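Local coordinates for laccase (Botrytis aclada, PDB 3SQR), which oxidises phenolic substrates with its copper centres while reducing dioxygen to water, a multicopper oxidase probably involved in degrading lignin and detoxifying its products, at residues Asp55-Asp60 with Pro378-Asp383; Leu413-Pro418 with Glu575-Ile580. One frame throughout, in Å; residues are numbered along the deposited sequence.

Contact 1: Asp55-Asp60 with Pro378-Asp383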
loop_
_atom_site.group_PDB
_atom_site.type_symbol
_atom_site.label_atom_id
_atom_site.label_comp_id
_atom_site.label_asym_id
_atom_site.label_seq_id
_atom_site.Cartn_x
_atom_site.Cartn_y
_atom_site.Cartn_z
ATOM N N ASP A 55 -0.264 -23.011 -8.683
ATOM C CA ASP A 55 0.097 -23.903 -7.594
ATOM C C ASP A 55 1.583 -23.854 -7.233
ATOM O O ASP A 55 2.042 -24.483 -6.232
ATOM C CB ASP A 55 -0.341 -25.335 -7.957
ATOM C CG ASP A 55 -1.838 -25.468 -8.045
ATOM O OD1 ASP A 55 -2.559 -25.045 -7.092
ATOM O OD2 ASP A 55 -2.282 -25.989 -9.044
ATOM N N THR A 56 2.339 -23.087 -7.999
ATOM C CA THR A 56 3.731 -22.897 -7.693
ATOM C C THR A 56 3.921 -22.139 -6.391
ATOM O O THR A 56 3.255 -21.117 -6.171
ATOM C CB THR A 56 4.442 -22.173 -8.835
ATOM O OG1 THR A 56 4.255 -22.923 -10.051
ATOM C CG2 THR A 56 5.946 -21.961 -8.524
ATOM N N ASN A 57 4.813 -22.623 -5.522
ATOM C CA ASN A 57 5.111 -21.893 -4.313
ATOM C C ASN A 57 6.096 -20.784 -4.637
ATOM O O ASN A 57 7.282 -20.989 -4.675
ATOM C CB ASN A 57 5.645 -22.797 -3.193
ATOM C CG ASN A 57 5.808 -22.038 -1.877
ATOM O OD1 ASN A 57 6.106 -20.871 -1.906
ATOM N ND2 ASN A 57 5.677 -22.705 -0.733
ATOM N N TRP A 58 5.570 -19.572 -4.877
ATOM C CA TRP A 58 6.397 -18.448 -5.253
ATOM C C TRP A 58 7.275 -17.885 -4.160
ATOM O O TRP A 58 8.123 -17.072 -4.457
ATOM C CB TRP A 58 5.559 -17.329 -5.882
ATOM C CG TRP A 58 4.690 -16.637 -4.867
ATOM C CD1 TRP A 58 5.005 -15.520 -4.175
ATOM C CD2 TRP A 58 3.357 -16.994 -4.478
ATOM N NE1 TRP A 58 3.974 -15.160 -3.345
ATOM C CE2 TRP A 58 2.930 -16.031 -3.540
ATOM C CE3 TRP A 58 2.479 -18.022 -4.840
ATOM C CZ2 TRP A 58 1.687 -16.087 -2.925
ATOM C CZ3 TRP A 58 1.233 -18.074 -4.228
ATOM C CH2 TRP A 58 0.852 -17.098 -3.287
ATOM N N TYR A 59 7.076 -18.333 -2.907
ATOM C CA TYR A 59 8.000 -17.996 -1.856
ATOM C C TYR A 59 9.298 -18.776 -2.030
ATOM O O TYR A 59 10.300 -18.358 -1.447
ATOM C CB TYR A 59 7.429 -18.270 -0.447
ATOM C CG TYR A 59 6.140 -17.516 -0.190
ATOM C CD1 TYR A 59 6.170 -16.196 0.186
ATOM C CD2 TYR A 59 4.902 -18.135 -0.415
ATOM C CE1 TYR A 59 4.984 -15.468 0.382
ATOM C CE2 TYR A 59 3.742 -17.462 -0.235
ATOM C CZ TYR A 59 3.770 -16.121 0.156
ATOM O OH TYR A 59 2.537 -15.482 0.283
ATOM N N ASP A 60 9.210 -19.940 -2.665
ATOM C CA ASP A 60 10.326 -20.856 -2.771
ATOM C C ASP A 60 10.899 -20.974 -4.158
ATOM O O ASP A 60 12.054 -21.349 -4.282
ATOM C CB ASP A 60 9.889 -22.250 -2.303
ATOM C CG ASP A 60 9.529 -22.300 -0.817
ATOM O OD1 ASP A 60 9.893 -21.380 -0.026
ATOM O OD2 ASP A 60 8.864 -23.296 -0.443
ATOM N N PRO A 378 -6.029 -18.259 0.754
ATOM C CA PRO A 378 -5.000 -18.357 -0.253
ATOM C C PRO A 378 -5.161 -19.640 -1.038
ATOM O O PRO A 378 -5.464 -20.708 -0.463
ATOM C CB PRO A 378 -3.697 -18.323 0.562
ATOM C CG PRO A 378 -4.100 -17.549 1.799
ATOM C CD PRO A 378 -5.473 -18.089 2.094
ATOM N N HIS A 379 -4.981 -19.524 -2.333
ATOM C CA HIS A 379 -5.063 -20.670 -3.199
ATOM C C HIS A 379 -3.910 -21.615 -2.897
ATOM O O HIS A 379 -4.108 -22.854 -2.809
ATOM C CB HIS A 379 -5.004 -20.270 -4.668
ATOM C CG HIS A 379 -4.882 -21.452 -5.557
ATOM N ND1 HIS A 379 -5.992 -22.070 -6.099
ATOM C CD2 HIS A 379 -3.816 -22.218 -5.893
ATOM C CE1 HIS A 379 -5.605 -23.148 -6.771
ATOM N NE2 HIS A 379 -4.295 -23.265 -6.665
ATOM N N LEU A 380 -2.700 -21.062 -2.862
ATOM C CA LEU A 380 -1.565 -21.784 -2.340
ATOM C C LEU A 380 -1.623 -21.860 -0.817
ATOM O O LEU A 380 -1.331 -20.868 -0.071
ATOM C CB LEU A 380 -0.244 -21.164 -2.809
ATOM C CG LEU A 380 1.006 -21.900 -2.333
ATOM C CD1 LEU A 380 1.458 -22.952 -3.302
ATOM C CD2 LEU A 380 2.141 -20.860 -2.122
ATOM N N ALA A 381 -2.046 -23.013 -0.314
ATOM C CA ALA A 381 -2.297 -23.182 1.099
ATOM C C ALA A 381 -1.004 -23.346 1.874
ATOM O O ALA A 381 -0.140 -24.172 1.524
ATOM C CB ALA A 381 -3.211 -24.462 1.355
ATOM N N LEU A 382 -0.840 -22.541 2.914
ATOM C CA LEU A 382 0.349 -22.629 3.768
ATOM C C LEU A 382 -0.073 -22.500 5.193
ATOM O O LEU A 382 -1.046 -21.759 5.535
ATOM C CB LEU A 382 1.352 -21.505 3.404
ATOM C CG LEU A 382 1.905 -21.486 1.961
ATOM C CD1 LEU A 382 2.701 -20.186 1.802
ATOM C CD2 LEU A 382 2.753 -22.697 1.663
ATOM N N ASP A 383 0.691 -23.159 6.049
ATOM C CA ASP A 383 0.456 -23.135 7.474
ATOM C C ASP A 383 1.554 -22.509 8.264
ATOM O O ASP A 383 2.726 -22.549 7.885
ATOM C CB ASP A 383 0.259 -24.566 8.010
ATOM C CG ASP A 383 -0.942 -25.255 7.393
ATOM O OD1 ASP A 383 -1.851 -24.613 6.819
ATOM O OD2 ASP A 383 -0.992 -26.490 7.495
#
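The unusual feature here is a very short His-carboxylate hydrogen bond: His379 NE2 donates to Asp55 OD1 over 2.5 Å. It joins two surface loops of this three-domain laccase, built of cupredoxin-like domains: one leads into strand 67-79, the other links strand 344-348 to strand 387-398. The oxygen sits at the edge of the imidazole, close to the ring plane, but the nitrogen meets the carboxylate from above its plane, 37° out of it. The carboxylate and imidazole planes are 32° apart.

From this polar end the contact turns apolar. Leu380 has its CG anti to the backbone N (chi1 -178°), which carries both methyls across to the 55-60 loop. CD1 rests 3.4 Å from the carbonyl O of Asp55. CD2 lies against the six-membered ring of Trp58, 3.6 Å from CZ3, and also touches the CA and CG of Asn57. Trp58 and Leu380 pass each other in opposite directions, while Tyr59 CE2 lies over one face of the indole.

The 55-60 loop contains an Asx turn: Asn57 OD1 accepts from the backbone N of Tyr59 at 2.9 Å, nearly in line with its C=O bond. The other branch of the amide, ND2, lies 3.8 Å from Leu382 CD2. The far end of Tyr59 is held outside the contact, its OH hydrogen-bonded to Asp471 and to Arg498; Arg498 also grips the carbonyl O of Leu380 and so ties both loops to strand 498-499. At the end of the row, Leu382 CD1 closes on the tyrosine ring, 3.6 Å from Tyr59 CE2.

Contact 2: Leu413-Pro418 with Glu575-Ile580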
loop_
_atom_site.group_PDB
_atom_site.type_symbol
_atom_site.label_atom_id
_atom_site.label_comp_id
_atom_site.label_asym_id
_atom_site.label_seq_id
_atom_site.Cartn_x
_atom_site.Cartn_y
_atom_site.Cartn_z
ATOM N N LEU A 413 12.745 8.399 13.234
ATOM C CA LEU A 413 13.943 7.888 12.607
ATOM C C LEU A 413 14.841 9.066 12.226
ATOM O O LEU A 413 14.382 10.171 11.979
ATOM C CB LEU A 413 13.597 7.085 11.367
ATOM C CG LEU A 413 12.698 5.871 11.591
ATOM C CD1 LEU A 413 12.597 5.095 10.262
ATOM C CD2 LEU A 413 13.176 4.972 12.673
ATOM N N ASP A 414 16.120 8.738 12.113
ATOM C CA ASP A 414 17.127 9.645 11.611
ATOM C C ASP A 414 17.467 9.214 10.238
ATOM O O ASP A 414 18.039 8.151 10.024
ATOM C CB ASP A 414 18.397 9.552 12.483
ATOM C CG ASP A 414 19.389 10.604 12.142
ATOM O OD1 ASP A 414 19.393 11.114 11.014
ATOM O OD2 ASP A 414 20.221 10.890 12.995
ATOM N N TRP A 415 17.105 10.057 9.293
ATOM C CA TRP A 415 17.304 9.774 7.875
ATOM C C TRP A 415 18.764 9.620 7.500
ATOM O O TRP A 415 19.100 8.891 6.564
ATOM C CB TRP A 415 16.678 10.891 7.086
ATOM C CG TRP A 415 15.185 10.823 6.933
ATOM C CD1 TRP A 415 14.378 9.696 6.898
ATOM C CD2 TRP A 415 14.316 11.925 6.765
ATOM N NE1 TRP A 415 13.092 10.049 6.733
ATOM C CE2 TRP A 415 13.003 11.411 6.626
ATOM C CE3 TRP A 415 14.507 13.309 6.680
ATOM C CZ2 TRP A 415 11.894 12.244 6.434
ATOM C CZ3 TRP A 415 13.391 14.115 6.524
ATOM C CH2 TRP A 415 12.118 13.587 6.367
ATOM N N SER A 416 19.682 10.282 8.254
ATOM C CA SER A 416 21.089 10.083 8.027
ATOM C C SER A 416 21.676 8.842 8.715
ATOM O O SER A 416 22.832 8.506 8.490
ATOM C CB SER A 416 21.870 11.343 8.503
ATOM O OG SER A 416 21.924 11.338 9.925
ATOM N N SER A 417 20.900 8.159 9.558
ATOM C CA SER A 417 21.390 6.965 10.209
ATOM C C SER A 417 20.273 5.962 10.170
ATOM O O SER A 417 19.686 5.546 11.168
ATOM C CB SER A 417 21.877 7.283 11.658
ATOM O OG SER A 417 22.528 6.165 12.180
ATOM N N PRO A 418 19.994 5.526 8.950
ATOM C CA PRO A 418 18.996 4.483 8.840
ATOM C C PRO A 418 19.435 3.224 9.528
ATOM O O PRO A 418 20.619 2.970 9.707
ATOM C CB PRO A 418 18.879 4.287 7.337
ATOM C CG PRO A 418 20.119 4.715 6.779
ATOM C CD PRO A 418 20.575 5.874 7.648
ATOM N N GLU A 575 13.240 17.389 8.808
ATOM C CA GLU A 575 12.324 16.347 9.230
ATOM C C GLU A 575 11.383 16.887 10.299
ATOM O O GLU A 575 11.806 17.553 11.259
ATOM C CB GLU A 575 13.096 15.149 9.818
ATOM C CG GLU A 575 12.245 13.923 10.083
ATOM C CD GLU A 575 13.049 12.767 10.686
ATOM O OE1 GLU A 575 14.224 13.002 11.146
ATOM O OE2 GLU A 575 12.516 11.632 10.748
ATOM N N ASP A 576 10.097 16.644 10.135
ATOM C CA ASP A 576 9.102 17.182 11.055
ATOM C C ASP A 576 8.004 16.137 11.290
ATOM O O ASP A 576 6.908 16.448 11.655
ATOM C CB ASP A 576 8.587 18.599 10.641
ATOM C CG ASP A 576 7.541 18.557 9.582
ATOM O OD1 ASP A 576 7.600 17.581 8.805
ATOM O OD2 ASP A 576 6.682 19.473 9.517
ATOM N N ASP A 577 8.394 14.885 11.149
ATOM C CA ASP A 577 7.541 13.783 11.468
ATOM C C ASP A 577 8.380 12.574 11.756
ATOM O O ASP A 577 9.564 12.687 12.041
ATOM C CB ASP A 577 6.472 13.581 10.373
ATOM C CG ASP A 577 7.023 13.082 9.029
ATOM O OD1 ASP A 577 8.222 12.766 8.910
ATOM O OD2 ASP A 577 6.177 13.046 8.083
ATOM N N SER A 578 7.788 11.385 11.735
ATOM C CA SER A 578 8.511 10.197 12.130
ATOM C C SER A 578 9.644 9.791 11.147
ATOM O O SER A 578 10.481 8.975 11.482
ATOM C CB SER A 578 7.539 9.039 12.142
ATOM O OG SER A 578 7.005 8.905 10.836
ATOM N N GLY A 579 9.598 10.295 9.934
ATOM C CA GLY A 579 10.556 9.950 8.911
ATOM C C GLY A 579 10.039 8.960 7.893
ATOM O O GLY A 579 10.629 8.847 6.780
ATOM N N ILE A 580 8.929 8.278 8.200
ATOM C CA ILE A 580 8.484 7.205 7.300
ATOM C C ILE A 580 7.233 7.628 6.616
ATOM O O ILE A 580 6.813 8.811 6.766
ATOM C CB ILE A 580 8.176 5.863 8.048
ATOM C CG1 ILE A 580 7.106 6.035 9.143
ATOM C CG2 ILE A 580 9.461 5.152 8.506
ATOM C CD1 ILE A 580 6.306 4.775 9.414
ATOM O OXT ILE A 580 6.580 6.771 5.989
HETATM O O HOH W 1 16.873 12.977 9.992
#
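Trp415 NE1 donates to the carbonyl O of Gly579 over 2.7 Å, an N-H...O angle of 159°, with the oxygen in the indole plane and the N-H directed at a lone pair of that oxygen, in the carbonyl plane. This bond takes hold of the chain's last residues, Asp-Ser-Gly-Ile, which as in other ascomycete laccases form a C-terminal plug reaching in toward the trinuclear copper cluster.

The same indole is used on its face. Glu575, with CG anti to the backbone N (chi1 -171°) and the chain extended beyond, lies across the six-membered ring; its CG makes a CH-pi contact 3.8 Å from the ring centroid. The carboxylate continues over the ring, its plane only 18° from that of the indole. One water bridges the pair, donating to Glu575 OE1 at 2.9 Å and accepting from the backbone N of Trp415.

A backbone bond adds a second tie, Leu413 N to Ser578 O, 2.9 Å. The tail itself makes an Asx turn, Gly579 N donating to Asp577 OD1 at 3.0 Å; the other oxygen of Asp577 is held by Ser533 and Ser172. In segment 413-418, Asp414 OD1 accepts from Ser416 N, an Asx turn within the type I turn Asp414-Ser417, and also from Ser416 OG, both from the same face of the carboxylate plane. Leu413 CD1 meets Ile580 CG2 at 3.6 Å.

Around this buried joint, Trp415 stacks on Phe171 and touches Trp564 of helix 551-567. Leu413 leans on Gln539 and Ile580 on Ala537, both of strand 537-542, Ile580 also touches Leu523 and His525 of strand 520-526, and Pro418 sits at the N-cap position of helix 419-424.

In the fold
Contact 1 and contact 2 lie about 36 Å apart between centres, with nearest atoms about 22 Å apart, and they do not touch; along the chain the first closes before the second opens. One six-stranded sheet relates them. Segment 378-383 leads into its strand 387-398 and packs on edge strand 498-499, whereas segment 413-418 follows the opposite edge strand, 402-406. Their surroundings differ: contact 1 is surface packing away from the coppers, while contact 2 is buried and brings the side chain of Ile580 about 6 Å from a copper ion and about 4 Å from the side chains of His170 and His525.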